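Local coordinates for hypothetical protein PH0435 (Pyrococcus horikoshii, PDB 2YV4), which is of unknown function but consists here of the C-terminal domain of a Sua5 protein, probably part of an RNA-binding threonylcarbamoyl-AMP synthase, at residues A1-V6 / Y67-G72; G18-L23 / I77-E82; V34-S39 / D45-L50; A89-L94 / S98-V103. One frame throughout, in Å; residues are numbered along the deposited sequence.

Contact 1 of 4, residues A1-V6 / Y67-G72; sequences APNAEV and YMDKAG
In this alpha/beta domain the lead-in to strand 5-11 is pinned to the C-terminal end of helix 54-70 by one carboxylate, that of D69, which grips the backbone at N3 and A4. The N of N3 gives its hydrogen to D69 OD2 at 2.8 Å. It comes from the syn side of that oxygen and lies 33° out of the carboxylate plane. The next N-H, that of A4, goes to D69 OD1 at 3.1 Å and uses the syn lone pair. CG of D69 sits anti to its own carbonyl carbon (chi1 -77°), and this turns the group out to the loop. P2 lies against the same end, with CB 3.4 Å from D69 OD2. The amide of N3 slants across the carboxylate, its plane turned 41° from it, and ND2 comes 3.5 Å from D69 CG. A water donates to D69 O at 2.6 Å and meets N3 ND2 only weakly. Two backbone donors on one carboxylate would tend to favour its charged form. If D69 gave way to an alanine, the N-H groups of N3 and A4 would probably lose their acceptors and the lead-in its tie to the helix. M68, a selenomethionine, turns its end away toward strand 46-49, while A4 touches V76 of strand 75-81. G72 departs from helical backbone angles with positive phi and bonds back into the last turn, a Schellman motif. The D69 carboxylate of this Schellman-capped helix end thus ties down the lead-in to strand 5-11 in an alpha/beta domain with a parallel sheet.

Contact 2 of 4, residues G18-L23 / I77-E82; sequences GKITEL and IAEGVE
I20 and L23 of helix 13-29 meet I77 and E79 of strand 75-81, and the contact is buried. The segment opens at G18, whose carbonyl takes the N-H of E22 as part of the helix. K19 takes no part across the contact. Its NZ makes a salt bridge to E22 OE2 at 3.1 Å, so the two charges pair along one side of the helix. NZ lies on the syn side of OE2, 23° out of the carboxylate plane. On the helix side I20 does most of the touching. CG1 is anti to the carbonyl carbon (chi1 -67°), and the chain then runs straight on to CD1. I20 CD1 crosses the aliphatic part of E79 at about a right angle, 3.7 Å from E79 CG. Lower on the same side chain, I20 CG1 lies 4.1 Å from I77 CG2, and the two isoleucines slide past each other in opposite directions. The helix segment and strand run nearly antiparallel, at 166°, with axes 10.1 Å apart. This is a beta-alpha-beta crossover: helix 13-29 joins strands 5-11 and 34-38 and passes over strand 75-81, which lies between them. T21 points away and bonds through OG1 to the carbonyl of K17. E22 completes the pair with K19. L23 then returns to the sheet, its CB 3.9 Å from I77 CD1. I77 is also packed by V24 and L27 of the same helix. The carboxylate of E79 is buried but satisfied, with OE1 bonded to Y42 OH and OE2 to S39 OG.

Contact 3 of 4, residues V34-S39 / D45-L50; sequences VGVIGS and DEFFFL
The ring of F47 has G38 O at its edge, near the ring plane and 3.5 Å from CZ. Over one face lies the backbone N of F49, offset toward the rim. The F49 ring meets S39 CA at its edge, 4.3 Å from CE1. F47 is on the same side of the sheet as V36. With CG anti to the backbone N (chi1 172°), its ring comes back toward strand 34-38, near V36 O and G38 O. F47 CD2 lies 4.3 Å from V36 CG1. On the other side are I37 and F48, and I37 CG2 touches L50 CD1 at 3.9 Å. Strands 34-38 and 46-49 are parallel, the segments only 14° apart. V36 N bonds to E46 O, F48 N to V36 O, and L50 N to G38 O. At the start, V34 O takes two donors. D45 N bonds to V34 O at 2.8 Å. E46 N bonds to V34 O at 3.2 Å. D45 OD2 takes V34 N through its anti lone pair at 2.9 Å. Were D45 an alanine, V34 N would probably lose its acceptor and the start of the strand pair a tie. Strand 46-49 is the outermost strand at this edge of the sheet. Its polar link to strand 34-38 is backbone pairing plus one D45 carboxylate bond, while side chains pack on both faces.

Contact 4 of 4, residues A89-L94 / S98-V103; sequences AVMNRL and SGYKIV
L94 and Y100 make the main apolar contact. L94 CD2 stands over one face of the Y100 ring in a CH-pi contact, 4.0 Å from the centroid and 17° off the ring normal. L94 CB lies nearer the rim, 3.6 Å from Y100 CE1. The tyrosine CG stands between its own backbone N and carbonyl carbon (chi1 65°), which brings the ring across to the helix. The selenomethionine M91 crosses Y100 at about a right angle, with CG 4.1 Å from CZ. M91 SE lies 3.7 Å from I102 CD1. The terminal methyl CE is packed too tightly for its exact place to be trusted. Helix 86-93 and strand 101-104 are the last two elements of a beta-alpha-beta crossover that starts with strand 75-81. Strand 101-104 pairs with strand 5-11 and is outermost in the sheet. L94 and Y100 both also touch V8 on strand 5-11, so the pair closes over that strand. The polar contact runs through a water in the plane of the Y100 ring, at its edge. This water donates to M91 O at 2.6 Å and is hydrogen-bonded to Y100 OH at 2.7 Å. It joins the last turn of the helix to the phenol.

From the N terminus, 1-6 leads into strand 5-11 and is met by 67-72, so contact 1 closes a long loop across the domain. Contact 2 opens at 18-23, inside that loop, and closes at 77-82, beyond it, so the two cross. Contact 3 forms and closes within both, through the five-residue connection between 34-39 and 45-50. Contact 4 follows in series and closes the C-terminal end. All four reach one parallel sheet. Contact 3 joins strands 34-38 and 46-49. Contact 2 holds helix 13-29 on one side of strand 75-81, and V90 of 89-94 packs on the other. K101 N meets V6 O, tying contact 4 to contact 1.

Contact 1 of 4, residues A1-V6 / Y67-G72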
# COMPACT_ATOMS: atom_id res chain seq x y z
N ALA A 1 3.16 14.31 -5.03
CA ALA A 1 4.09 13.22 -5.43
C ALA A 1 4.89 12.71 -4.23
O ALA A 1 5.75 13.42 -3.70
CB ALA A 1 5.04 13.72 -6.51
N PRO A 2 4.62 11.47 -3.79
CA PRO A 2 5.35 10.90 -2.65
C PRO A 2 6.82 10.65 -2.96
O PRO A 2 7.18 10.36 -4.10
CB PRO A 2 4.57 9.62 -2.36
CG PRO A 2 4.08 9.21 -3.71
CD PRO A 2 3.62 10.52 -4.31
N ASN A 3 7.67 10.78 -1.94
CA ASN A 3 9.10 10.55 -2.11
C ASN A 3 9.42 9.06 -2.20
O ASN A 3 10.36 8.66 -2.88
CB ASN A 3 9.90 11.15 -0.94
CG ASN A 3 9.66 12.64 -0.76
OD1 ASN A 3 9.74 13.42 -1.72
ND2 ASN A 3 9.38 13.05 0.48
N ALA A 4 8.63 8.25 -1.51
CA ALA A 4 8.84 6.81 -1.51
C ALA A 4 8.34 6.14 -2.79
O ALA A 4 7.45 6.66 -3.47
CB ALA A 4 8.16 6.18 -0.31
N GLU A 5 8.92 4.99 -3.11
CA GLU A 5 8.48 4.24 -4.29
C GLU A 5 7.12 3.69 -3.90
O GLU A 5 6.92 3.26 -2.76
CB GLU A 5 9.44 3.08 -4.57
CG GLU A 5 9.10 2.30 -5.84
CD GLU A 5 9.77 0.93 -5.89
OE1 GLU A 5 10.89 0.79 -5.36
OE2 GLU A 5 9.16 -0.00 -6.46
N VAL A 6 6.17 3.70 -4.83
CA VAL A 6 4.85 3.18 -4.52
C VAL A 6 4.59 1.88 -5.28
O VAL A 6 4.83 1.79 -6.49
CB VAL A 6 3.77 4.23 -4.86
CG1 VAL A 6 2.37 3.65 -4.66
CG2 VAL A 6 3.97 5.46 -3.98
N TYR A 67 2.00 10.78 5.39
CA TYR A 67 2.45 10.17 6.64
C TYR A 67 3.70 9.34 6.37
O TYR A 67 4.68 9.41 7.11
CB TYR A 67 1.36 9.26 7.21
CG TYR A 67 1.79 8.52 8.46
CD1 TYR A 67 1.74 9.14 9.71
CD2 TYR A 67 2.31 7.23 8.38
CE1 TYR A 67 2.22 8.50 10.85
CE2 TYR A 67 2.79 6.58 9.51
CZ TYR A 67 2.74 7.22 10.74
OH TYR A 67 3.25 6.60 11.86
N MSE A 68 3.65 8.56 5.30
CA MSE A 68 4.78 7.71 4.92
C MSE A 68 6.05 8.50 4.63
O MSE A 68 7.13 8.12 5.06
CB MSE A 68 4.41 6.85 3.71
CG MSE A 68 3.35 5.80 4.01
SE MSE A 68 3.88 4.60 5.44
CE MSE A 68 2.12 3.97 5.97
N ASP A 69 5.92 9.59 3.89
CA ASP A 69 7.10 10.39 3.58
C ASP A 69 7.64 11.07 4.83
O ASP A 69 8.86 11.15 5.02
CB ASP A 69 6.79 11.43 2.50
CG ASP A 69 6.74 10.81 1.11
OD1 ASP A 69 7.45 9.81 0.87
OD2 ASP A 69 6.01 11.33 0.25
N LYS A 70 6.75 11.54 5.70
CA LYS A 70 7.18 12.18 6.93
C LYS A 70 7.95 11.16 7.76
O LYS A 70 8.86 11.51 8.52
CB LYS A 70 5.96 12.68 7.72
CG LYS A 70 6.30 13.37 9.03
CD LYS A 70 5.03 13.82 9.75
CE LYS A 70 5.35 14.65 10.98
NZ LYS A 70 6.15 13.88 11.97
N ALA A 71 7.60 9.89 7.60
CA ALA A 71 8.26 8.81 8.33
C ALA A 71 9.54 8.33 7.65
O ALA A 71 10.25 7.48 8.18
CB ALA A 71 7.30 7.63 8.51
N GLY A 72 9.83 8.87 6.47
CA GLY A 72 11.04 8.49 5.76
C GLY A 72 11.06 7.09 5.16
O GLY A 72 12.14 6.52 4.93
O HOH W 1 10.58 10.97 3.02

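Contact 2 of 4, residues G18-L23 / I77-E82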
# COMPACT_ATOMS: atom_id res chain seq x y z
N GLY A 18 -1.35 -12.42 1.38
CA GLY A 18 -0.17 -13.26 1.34
C GLY A 18 0.98 -12.61 0.57
O GLY A 18 2.14 -12.70 0.97
N LYS A 19 0.65 -11.94 -0.53
CA LYS A 19 1.66 -11.28 -1.34
C LYS A 19 2.31 -10.12 -0.58
O LYS A 19 3.53 -9.98 -0.57
CB LYS A 19 1.04 -10.79 -2.65
CG LYS A 19 1.99 -10.01 -3.57
CD LYS A 19 3.21 -10.83 -4.00
CE LYS A 19 2.82 -12.02 -4.85
NZ LYS A 19 4.03 -12.73 -5.36
N ILE A 20 1.49 -9.30 0.07
CA ILE A 20 2.03 -8.17 0.83
C ILE A 20 2.97 -8.67 1.94
O ILE A 20 4.07 -8.14 2.12
CB ILE A 20 0.91 -7.31 1.45
CG1 ILE A 20 0.13 -6.61 0.33
CG2 ILE A 20 1.51 -6.26 2.40
CD1 ILE A 20 -1.03 -5.77 0.81
N THR A 21 2.52 -9.68 2.67
CA THR A 21 3.34 -10.25 3.75
C THR A 21 4.71 -10.63 3.20
O THR A 21 5.74 -10.34 3.81
CB THR A 21 2.68 -11.50 4.34
OG1 THR A 21 1.35 -11.18 4.77
CG2 THR A 21 3.48 -12.03 5.52
N GLU A 22 4.70 -11.27 2.03
CA GLU A 22 5.91 -11.71 1.35
C GLU A 22 6.81 -10.54 0.98
O GLU A 22 8.01 -10.56 1.26
CB GLU A 22 5.54 -12.50 0.09
CG GLU A 22 6.73 -13.00 -0.73
CD GLU A 22 6.33 -13.47 -2.12
OE1 GLU A 22 7.19 -14.01 -2.84
OE2 GLU A 22 5.15 -13.28 -2.50
N LEU A 23 6.24 -9.53 0.34
CA LEU A 23 7.00 -8.35 -0.08
C LEU A 23 7.64 -7.59 1.08
O LEU A 23 8.79 -7.15 0.98
CB LEU A 23 6.11 -7.40 -0.89
CG LEU A 23 5.79 -7.79 -2.33
CD1 LEU A 23 4.79 -6.80 -2.92
CD2 LEU A 23 7.08 -7.80 -3.16
N ILE A 77 3.70 0.18 0.17
CA ILE A 77 2.88 -0.82 -0.50
C ILE A 77 1.43 -0.45 -0.24
O ILE A 77 1.02 -0.31 0.91
CB ILE A 77 3.13 -2.24 0.05
CG1 ILE A 77 4.59 -2.64 -0.19
CG2 ILE A 77 2.18 -3.23 -0.60
CD1 ILE A 77 4.99 -3.95 0.48
N ALA A 78 0.67 -0.24 -1.31
CA ALA A 78 -0.73 0.10 -1.17
C ALA A 78 -1.54 -1.14 -1.51
O ALA A 78 -1.42 -1.69 -2.59
CB ALA A 78 -1.10 1.25 -2.11
N GLU A 79 -2.35 -1.58 -0.55
CA GLU A 79 -3.19 -2.76 -0.71
C GLU A 79 -4.32 -2.45 -1.70
O GLU A 79 -5.10 -1.53 -1.48
CB GLU A 79 -3.77 -3.12 0.66
CG GLU A 79 -4.47 -4.45 0.76
CD GLU A 79 -4.98 -4.69 2.17
OE1 GLU A 79 -4.17 -4.58 3.12
OE2 GLU A 79 -6.19 -4.99 2.33
N GLY A 80 -4.40 -3.21 -2.79
CA GLY A 80 -5.45 -2.98 -3.77
C GLY A 80 -6.28 -4.23 -4.05
O GLY A 80 -6.14 -4.85 -5.10
N VAL A 81 -7.16 -4.58 -3.11
CA VAL A 81 -7.99 -5.77 -3.28
C VAL A 81 -9.12 -5.57 -4.29
O VAL A 81 -9.60 -4.44 -4.48
CB VAL A 81 -8.59 -6.24 -1.92
CG1 VAL A 81 -7.46 -6.44 -0.90
CG2 VAL A 81 -9.62 -5.24 -1.41
N GLU A 82 -9.53 -6.65 -4.93
CA GLU A 82 -10.60 -6.60 -5.93
C GLU A 82 -11.94 -6.33 -5.26
O GLU A 82 -12.74 -5.55 -5.77
CB GLU A 82 -10.67 -7.92 -6.70
CG GLU A 82 -9.37 -8.30 -7.38
CD GLU A 82 -9.47 -9.59 -8.16
OE1 GLU A 82 -9.96 -10.59 -7.60
OE2 GLU A 82 -9.06 -9.61 -9.34

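Contact 3 of 4, residues V34-S39 / D45-L50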
# COMPACT_ATOMS: atom_id res chain seq x y z
N VAL A 34 9.90 -0.14 5.07
CA VAL A 34 8.66 -0.31 4.33
C VAL A 34 7.38 0.05 5.08
O VAL A 34 7.21 -0.24 6.27
CB VAL A 34 8.56 -1.77 3.81
CG1 VAL A 34 8.74 -2.73 4.95
CG2 VAL A 34 7.22 -2.01 3.13
N GLY A 35 6.47 0.69 4.35
CA GLY A 35 5.20 1.08 4.93
C GLY A 35 4.06 0.46 4.15
O GLY A 35 4.17 0.22 2.95
N VAL A 36 2.97 0.17 4.84
CA VAL A 36 1.82 -0.41 4.20
C VAL A 36 0.60 0.47 4.43
O VAL A 36 0.35 0.92 5.55
CB VAL A 36 1.50 -1.82 4.75
CG1 VAL A 36 0.07 -2.23 4.35
CG2 VAL A 36 2.51 -2.83 4.21
N ILE A 37 -0.12 0.74 3.35
CA ILE A 37 -1.36 1.49 3.44
C ILE A 37 -2.36 0.41 3.05
O ILE A 37 -2.46 0.05 1.87
CB ILE A 37 -1.42 2.65 2.43
CG1 ILE A 37 -0.27 3.63 2.67
CG2 ILE A 37 -2.75 3.39 2.58
CD1 ILE A 37 -0.25 4.79 1.69
N GLY A 38 -3.07 -0.13 4.03
CA GLY A 38 -4.03 -1.18 3.74
C GLY A 38 -4.97 -1.48 4.89
O GLY A 38 -5.30 -0.59 5.68
N SER A 39 -5.39 -2.74 5.00
CA SER A 39 -6.32 -3.16 6.05
C SER A 39 -5.59 -3.61 7.31
O SER A 39 -6.19 -3.70 8.39
CB SER A 39 -7.22 -4.28 5.53
OG SER A 39 -6.45 -5.39 5.09
N ASP A 45 7.18 -1.65 8.65
CA ASP A 45 7.78 -0.74 9.62
C ASP A 45 6.80 0.39 9.96
O ASP A 45 6.89 1.00 11.03
CB ASP A 45 9.06 -0.10 9.06
CG ASP A 45 10.14 -1.12 8.79
OD1 ASP A 45 10.52 -1.85 9.74
OD2 ASP A 45 10.60 -1.19 7.64
N GLU A 46 5.88 0.66 9.05
CA GLU A 46 4.90 1.73 9.23
C GLU A 46 3.55 1.29 8.68
O GLU A 46 3.49 0.57 7.69
CB GLU A 46 5.35 2.99 8.50
CG GLU A 46 6.71 3.54 8.93
CD GLU A 46 6.64 4.31 10.24
OE1 GLU A 46 5.52 4.64 10.68
OE2 GLU A 46 7.71 4.59 10.82
N PHE A 47 2.48 1.75 9.30
CA PHE A 47 1.15 1.39 8.83
C PHE A 47 0.17 2.56 8.90
O PHE A 47 0.22 3.38 9.82
CB PHE A 47 0.60 0.20 9.63
CG PHE A 47 -0.85 -0.11 9.32
CD1 PHE A 47 -1.85 0.25 10.21
CD2 PHE A 47 -1.21 -0.70 8.12
CE1 PHE A 47 -3.19 0.02 9.91
CE2 PHE A 47 -2.54 -0.93 7.80
CZ PHE A 47 -3.54 -0.57 8.69
N PHE A 48 -0.71 2.63 7.92
CA PHE A 48 -1.74 3.67 7.88
C PHE A 48 -2.94 3.00 7.22
O PHE A 48 -2.81 2.37 6.17
CB PHE A 48 -1.29 4.86 7.04
CG PHE A 48 -2.10 6.12 7.27
CD1 PHE A 48 -1.57 7.17 8.02
CD2 PHE A 48 -3.38 6.26 6.74
CE1 PHE A 48 -2.30 8.35 8.23
CE2 PHE A 48 -4.12 7.43 6.94
CZ PHE A 48 -3.58 8.47 7.68
N PHE A 49 -4.10 3.11 7.86
CA PHE A 49 -5.32 2.49 7.35
C PHE A 49 -5.79 3.08 6.01
O PHE A 49 -5.94 4.29 5.87
CB PHE A 49 -6.44 2.62 8.39
CG PHE A 49 -7.72 1.97 7.98
CD1 PHE A 49 -7.74 0.66 7.53
CD2 PHE A 49 -8.93 2.67 8.06
CE1 PHE A 49 -8.94 0.05 7.16
CE2 PHE A 49 -10.13 2.07 7.70
CZ PHE A 49 -10.14 0.76 7.25
N LEU A 50 -6.03 2.20 5.04
CA LEU A 50 -6.46 2.63 3.71
C LEU A 50 -7.91 3.09 3.67
O LEU A 50 -8.25 4.06 2.99
CB LEU A 50 -6.29 1.48 2.71
CG LEU A 50 -6.86 1.67 1.30
CD1 LEU A 50 -6.01 2.68 0.52
CD2 LEU A 50 -6.87 0.34 0.57

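Contact 4 of 4, residues A89-L94 / S98-V103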
# COMPACT_ATOMS: atom_id res chain seq x y z
N ALA A 89 -10.02 1.93 -7.00
CA ALA A 89 -10.06 3.26 -6.41
C ALA A 89 -8.65 3.74 -6.09
O ALA A 89 -8.32 4.91 -6.30
CB ALA A 89 -10.91 3.26 -5.14
N VAL A 90 -7.81 2.83 -5.58
CA VAL A 90 -6.43 3.18 -5.25
C VAL A 90 -5.71 3.68 -6.51
O VAL A 90 -5.09 4.74 -6.50
CB VAL A 90 -5.66 1.97 -4.68
CG1 VAL A 90 -4.16 2.29 -4.61
CG2 VAL A 90 -6.17 1.63 -3.28
N MSE A 91 -5.80 2.90 -7.58
CA MSE A 91 -5.16 3.28 -8.83
C MSE A 91 -5.71 4.59 -9.38
O MSE A 91 -4.95 5.43 -9.87
CB MSE A 91 -5.30 2.15 -9.87
CG MSE A 91 -4.48 0.89 -9.55
SE MSE A 91 -4.36 -0.37 -11.05
CE MSE A 91 -3.65 0.87 -12.32
N ASN A 92 -7.02 4.78 -9.30
CA ASN A 92 -7.64 6.02 -9.78
C ASN A 92 -7.08 7.24 -9.04
O ASN A 92 -6.65 8.21 -9.66
CB ASN A 92 -9.16 5.97 -9.61
CG ASN A 92 -9.83 5.07 -10.62
OD1 ASN A 92 -11.00 4.72 -10.47
ND2 ASN A 92 -9.09 4.68 -11.65
N ARG A 93 -7.07 7.18 -7.72
CA ARG A 93 -6.56 8.28 -6.90
C ARG A 93 -5.06 8.46 -7.11
O ARG A 93 -4.50 9.53 -6.86
CB ARG A 93 -6.86 8.01 -5.42
CG ARG A 93 -6.32 9.06 -4.46
CD ARG A 93 -6.94 10.43 -4.71
NE ARG A 93 -6.49 11.40 -3.71
CZ ARG A 93 -6.72 12.71 -3.78
NH1 ARG A 93 -7.40 13.22 -4.80
NH2 ARG A 93 -6.27 13.51 -2.82
N LEU A 94 -4.41 7.40 -7.59
CA LEU A 94 -2.97 7.42 -7.83
C LEU A 94 -2.65 7.95 -9.22
O LEU A 94 -1.49 8.24 -9.52
CB LEU A 94 -2.41 6.01 -7.66
CG LEU A 94 -1.28 5.80 -6.64
CD1 LEU A 94 -1.51 6.65 -5.39
CD2 LEU A 94 -1.22 4.33 -6.29
N SER A 98 2.64 10.54 -11.50
CA SER A 98 3.69 10.47 -10.49
C SER A 98 4.50 9.18 -10.63
O SER A 98 5.73 9.19 -10.53
CB SER A 98 3.07 10.56 -9.09
OG SER A 98 2.04 9.62 -8.92
N GLY A 99 3.81 8.06 -10.84
CA GLY A 99 4.50 6.80 -11.02
C GLY A 99 4.36 5.77 -9.91
O GLY A 99 4.61 6.06 -8.74
N TYR A 100 3.96 4.56 -10.28
CA TYR A 100 3.83 3.47 -9.32
C TYR A 100 3.90 2.11 -9.99
O TYR A 100 3.62 1.96 -11.18
CB TYR A 100 2.52 3.58 -8.51
CG TYR A 100 1.23 3.44 -9.29
CD1 TYR A 100 0.53 4.56 -9.72
CD2 TYR A 100 0.68 2.18 -9.55
CE1 TYR A 100 -0.69 4.44 -10.39
CE2 TYR A 100 -0.53 2.05 -10.22
CZ TYR A 100 -1.21 3.19 -10.63
OH TYR A 100 -2.42 3.08 -11.29
N LYS A 101 4.32 1.11 -9.22
CA LYS A 101 4.44 -0.25 -9.73
C LYS A 101 3.19 -1.05 -9.38
O LYS A 101 2.55 -0.80 -8.36
CB LYS A 101 5.66 -0.92 -9.09
CG LYS A 101 5.89 -2.37 -9.50
CD LYS A 101 7.10 -2.91 -8.72
CE LYS A 101 7.51 -4.29 -9.18
NZ LYS A 101 8.62 -4.80 -8.34
N ILE A 102 2.84 -2.00 -10.24
CA ILE A 102 1.68 -2.84 -9.99
C ILE A 102 2.13 -4.28 -9.91
O ILE A 102 2.76 -4.80 -10.84
CB ILE A 102 0.63 -2.70 -11.10
CG1 ILE A 102 0.11 -1.25 -11.14
CG2 ILE A 102 -0.53 -3.66 -10.86
CD1 ILE A 102 -0.90 -1.00 -12.24
N VAL A 103 1.82 -4.93 -8.80
CA VAL A 103 2.18 -6.32 -8.58
C VAL A 103 0.93 -7.17 -8.43
O VAL A 103 0.09 -6.90 -7.57
CB VAL A 103 3.04 -6.47 -7.31
CG1 VAL A 103 3.38 -7.93 -7.08
CG2 VAL A 103 4.31 -5.65 -7.43
O HOH W 2 -3.56 5.46 -12.05